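Side-chain contacts in chitinase (Paenibacillus sp. FPU-7, PDB 5GZT), which probably hydrolyses internal beta-1,4 linkages of chitin and chitodextrins at random, and contains two glycosyl hydrolase family 18 domains: residues V287-D292 and L348-G353; G295-K300 and L991-F996. One frame throughout, in Å; residues are numbered along the deposited sequence.

In the fold
Interactions 1 and 2 share one long loop, which runs from strand 264-284 to strand 303-312 in the first family 18 TIM-barrel domain. Interaction 1, between 287-292 and 348-353, stays inside that domain: it is largely buried, aromatic and aliphatic, and joins the loop to helix 344-352. Interaction 2, between 295-300 and 991-996, joins the two family 18 domains; it is only partly buried and rests on Pro993 against the side chain of Asp297 and on a leucine methyl against glycine backbone. The two contacts, with centres about 14 Å apart, touch directly. Trp289 CZ3 lies 3.5 Å from Val296 CG2, and Asp292 OD2 accepts a hydrogen bond from Gly295 N.

Interaction 1 of 2, residues V287-D292 and L348-G353; sequences VDWAKD and LAYLTG
Trp289 carries the contact with Tyr350 and Leu351, and Val287 packs on the far face of its indole. Val287 comes first: its CG1 lies 3.6 Å above the plane of the Trp289 ring, over the centre of the face opposite the one that Leu351 approaches. Asp288 follows and ties the turn together. Its OD1 takes the backbone N-H of Lys291 in a nearly straight bond (3.1 Å between Lys291 N and Asp288 OD1, 169°), an Asx motif, while OD2 forms a salt bridge with Lys291 NZ. Trp289 itself has CG anti to its carbonyl carbon (chi1 -73°), which turns one indole face to Leu351, whose CD2 lies over it, offset toward the rim and 4.2 Å from Trp289 CG. Trp289 CB packs 3.6 Å from Tyr350 CD2. The carbonyl of Trp289 also bears on the phenol, with Trp289 O 3.8 Å above the centre of one face of the Tyr350 ring. The indole N-H is spent outside the pair, on the carbonyl of Pro284. Asn347, in the same helix 344-352, takes the backbone N-H of Trp289 on OD1 and is hydrogen-bonded through ND2 to Val287 O. At the end of the loop segment, Asp292 OD2 accepts from a water that lies 2.7 Å from Tyr350 OH and sits in plane at the indole edge. Between 287-292 and 348-353 themselves no direct hydrogen bond forms; apolar packing, the carbonyl over the phenol and the water bridge add to the bonds from Asn347 in joining loop to helix.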
# COMPACT_ATOMS: atom_id res chain seq x y z
N VAL B 287 -10.35 9.87 -13.44
CA VAL B 287 -11.65 9.83 -12.81
C VAL B 287 -11.82 11.16 -12.07
O VAL B 287 -10.83 11.73 -11.48
CB VAL B 287 -11.75 8.61 -11.84
CG1 VAL B 287 -13.02 8.60 -11.00
CG2 VAL B 287 -11.62 7.32 -12.63
N ASP B 288 -13.05 11.64 -12.09
CA ASP B 288 -13.39 12.85 -11.37
C ASP B 288 -13.76 12.48 -9.99
O ASP B 288 -14.87 12.06 -9.73
CB ASP B 288 -14.50 13.62 -12.10
CG ASP B 288 -14.92 14.90 -11.39
OD1 ASP B 288 -14.69 15.10 -10.17
OD2 ASP B 288 -15.48 15.69 -12.11
N TRP B 289 -12.78 12.56 -9.08
CA TRP B 289 -12.96 12.02 -7.77
C TRP B 289 -13.96 12.78 -6.96
O TRP B 289 -14.56 12.19 -6.06
CB TRP B 289 -11.62 11.83 -7.03
CG TRP B 289 -10.93 10.68 -7.64
CD1 TRP B 289 -9.86 10.70 -8.45
CD2 TRP B 289 -11.35 9.32 -7.56
NE1 TRP B 289 -9.58 9.45 -8.90
CE2 TRP B 289 -10.48 8.57 -8.36
CE3 TRP B 289 -12.39 8.67 -6.88
CZ2 TRP B 289 -10.59 7.20 -8.51
CZ3 TRP B 289 -12.50 7.30 -7.01
CH2 TRP B 289 -11.59 6.56 -7.83
N ALA B 290 -14.20 14.08 -7.27
CA ALA B 290 -15.16 14.82 -6.48
C ALA B 290 -16.56 14.37 -6.83
O ALA B 290 -17.39 14.25 -5.91
CB ALA B 290 -15.00 16.34 -6.66
N LYS B 291 -16.86 14.12 -8.11
CA LYS B 291 -18.19 13.57 -8.51
C LYS B 291 -18.37 12.03 -8.30
O LYS B 291 -19.42 11.46 -8.63
CB LYS B 291 -18.45 13.72 -9.98
CG LYS B 291 -18.55 15.08 -10.62
CD LYS B 291 -18.66 14.79 -12.15
CE LYS B 291 -19.02 15.99 -13.04
NZ LYS B 291 -17.99 17.04 -12.88
N ASP B 292 -17.32 11.33 -7.91
CA ASP B 292 -17.38 9.83 -7.95
C ASP B 292 -18.40 9.37 -6.92
O ASP B 292 -18.48 9.94 -5.82
CB ASP B 292 -16.02 9.23 -7.62
CG ASP B 292 -16.09 7.79 -7.25
OD1 ASP B 292 -16.35 6.94 -8.13
OD2 ASP B 292 -15.89 7.51 -6.06
N LEU B 348 -6.85 15.98 -6.61
CA LEU B 348 -5.79 16.04 -5.62
C LEU B 348 -6.30 16.56 -4.29
O LEU B 348 -5.93 16.02 -3.26
CB LEU B 348 -4.64 16.86 -6.10
CG LEU B 348 -3.33 16.35 -6.70
CD1 LEU B 348 -3.01 14.89 -6.42
CD2 LEU B 348 -3.14 16.70 -8.16
N ALA B 349 -7.18 17.57 -4.29
CA ALA B 349 -7.77 18.05 -3.03
C ALA B 349 -8.62 17.00 -2.36
O ALA B 349 -8.51 16.81 -1.14
CB ALA B 349 -8.58 19.34 -3.25
N TYR B 350 -9.44 16.29 -3.14
CA TYR B 350 -10.35 15.26 -2.59
C TYR B 350 -9.56 14.11 -1.96
O TYR B 350 -9.93 13.61 -0.90
CB TYR B 350 -11.34 14.73 -3.65
CG TYR B 350 -12.07 13.49 -3.19
CD1 TYR B 350 -13.27 13.57 -2.46
CD2 TYR B 350 -11.56 12.23 -3.48
CE1 TYR B 350 -13.94 12.41 -2.02
CE2 TYR B 350 -12.22 11.08 -3.05
CZ TYR B 350 -13.39 11.19 -2.32
OH TYR B 350 -13.99 10.03 -1.91
N LEU B 351 -8.46 13.74 -2.60
CA LEU B 351 -7.65 12.58 -2.21
C LEU B 351 -6.80 12.80 -0.94
O LEU B 351 -6.78 11.91 -0.04
CB LEU B 351 -6.76 12.12 -3.38
CG LEU B 351 -7.54 11.61 -4.63
CD1 LEU B 351 -6.60 11.50 -5.81
CD2 LEU B 351 -8.25 10.27 -4.39
N THR B 352 -6.15 13.96 -0.85
CA THR B 352 -5.43 14.31 0.39
C THR B 352 -6.42 14.47 1.53
O THR B 352 -6.10 14.15 2.64
CB THR B 352 -4.57 15.54 0.23
OG1 THR B 352 -5.40 16.59 -0.26
CG2 THR B 352 -3.44 15.26 -0.80
N GLY B 353 -7.64 14.91 1.21
CA GLY B 353 -8.73 15.03 2.16
C GLY B 353 -9.17 13.71 2.76
O GLY B 353 -9.83 13.71 3.78
O HOH W 1 -15.21 8.85 -4.05

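Interaction 2 of 2, residues G295-K300 and L991-F996; sequences GVDATK and LSPGDF
With CG anti to its backbone N (chi1 173°), Asp297 brings its carboxylate alongside Pro993, while Leu991, whose CG is anti to the carbonyl carbon (chi1 -62°), swings CD2 back to Gly295. The contact joins loops of two family 18 TIM-barrel domains, and its proline belongs to a type II beta turn from Ser992 to Asp995. The Asp297 side chain and the Pro993 ring lie side by side, pointing opposite ways: Pro993 CB lies 3.8 Å from Asp297 CG, and Pro993 CG is equally close to Asp297 CB. Pro993 CG also approaches the carbonyl of Val296. At the start of both segments, Leu991 CD2 rests 3.8 Å from Gly295 CA. No hydrogen bond spans the two segments, and each loop is instead braced internally. In the turn, the backbone N-H of Asp995 is bonded to Ser992 O, and Ser992 OG donates to Asp995 OD2. Across from it, Asp297 makes an Asx turn, and the hydroxyl and backbone N-H of Thr299 fix its carboxylate by reaching one oxygen from the same face. The shorter of these two bonds runs from Thr299 OG1 to the syn side of Asp297 OD1, at 2.6 Å.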
# COMPACT_ATOMS: atom_id res chain seq x y z
N GLY B 295 -16.81 5.44 -4.41
CA GLY B 295 -16.13 5.63 -3.13
C GLY B 295 -14.66 5.16 -3.09
O GLY B 295 -14.17 4.43 -3.99
N VAL B 296 -13.98 5.63 -2.05
CA VAL B 296 -12.60 5.30 -1.71
C VAL B 296 -12.65 5.10 -0.20
O VAL B 296 -13.11 5.99 0.55
CB VAL B 296 -11.60 6.41 -2.15
CG1 VAL B 296 -10.14 5.98 -1.94
CG2 VAL B 296 -11.76 6.79 -3.60
N ASP B 297 -12.29 3.91 0.25
CA ASP B 297 -12.12 3.65 1.65
C ASP B 297 -10.64 3.50 1.89
O ASP B 297 -10.06 2.41 1.76
CB ASP B 297 -12.94 2.44 2.02
CG ASP B 297 -12.71 1.97 3.45
OD1 ASP B 297 -12.08 2.69 4.28
OD2 ASP B 297 -13.15 0.83 3.68
N ALA B 298 -10.01 4.62 2.20
CA ALA B 298 -8.58 4.68 2.46
C ALA B 298 -8.14 4.02 3.73
O ALA B 298 -6.94 3.89 3.93
CB ALA B 298 -8.07 6.11 2.38
N THR B 299 -9.06 3.49 4.55
CA THR B 299 -8.62 2.61 5.67
C THR B 299 -7.98 1.33 5.19
O THR B 299 -7.34 0.67 5.96
CB THR B 299 -9.74 2.27 6.68
OG1 THR B 299 -10.74 1.42 6.11
CG2 THR B 299 -10.43 3.57 7.21
N LYS B 300 -8.14 0.96 3.93
CA LYS B 300 -7.62 -0.32 3.42
C LYS B 300 -6.26 -0.26 2.72
O LYS B 300 -5.77 -1.28 2.17
CB LYS B 300 -8.65 -0.90 2.50
CG LYS B 300 -10.03 -0.97 3.11
CD LYS B 300 -10.03 -1.85 4.33
CE LYS B 300 -11.38 -1.78 5.00
NZ LYS B 300 -11.56 -3.09 5.63
N LEU B 991 -20.38 6.00 -0.49
CA LEU B 991 -19.72 7.22 0.03
C LEU B 991 -19.62 7.37 1.55
O LEU B 991 -19.17 8.41 2.00
CB LEU B 991 -20.35 8.47 -0.58
CG LEU B 991 -20.18 8.51 -2.11
CD1 LEU B 991 -20.74 9.80 -2.74
CD2 LEU B 991 -18.70 8.32 -2.52
N SER B 992 -19.95 6.35 2.35
CA SER B 992 -19.72 6.46 3.76
C SER B 992 -19.33 5.09 4.31
O SER B 992 -20.13 4.42 5.01
CB SER B 992 -20.99 7.05 4.45
OG SER B 992 -20.66 7.33 5.79
N PRO B 993 -18.08 4.67 4.02
CA PRO B 993 -17.68 3.37 4.42
C PRO B 993 -17.89 3.12 5.93
O PRO B 993 -17.58 3.95 6.74
CB PRO B 993 -16.16 3.33 4.05
CG PRO B 993 -15.99 4.41 2.98
CD PRO B 993 -17.03 5.40 3.26
N GLY B 994 -18.39 1.94 6.30
CA GLY B 994 -18.49 1.58 7.72
C GLY B 994 -19.77 2.16 8.38
O GLY B 994 -20.00 1.85 9.52
N ASP B 995 -20.58 2.90 7.64
CA ASP B 995 -21.75 3.57 8.19
C ASP B 995 -22.97 2.61 8.40
O ASP B 995 -22.99 1.47 7.92
CB ASP B 995 -22.15 4.75 7.30
CG ASP B 995 -22.76 5.96 8.07
OD1 ASP B 995 -23.15 5.83 9.28
OD2 ASP B 995 -22.93 7.02 7.42
N PHE B 996 -23.94 3.09 9.19
CA PHE B 996 -25.13 2.28 9.55
C PHE B 996 -26.08 2.09 8.43
O PHE B 996 -26.40 3.00 7.69
CB PHE B 996 -25.95 2.99 10.65
CG PHE B 996 -25.32 2.93 11.97
CD1 PHE B 996 -25.48 1.80 12.77
CD2 PHE B 996 -24.55 4.01 12.47
CE1 PHE B 996 -24.85 1.72 14.03
CE2 PHE B 996 -23.95 3.94 13.73
CZ PHE B 996 -24.11 2.79 14.51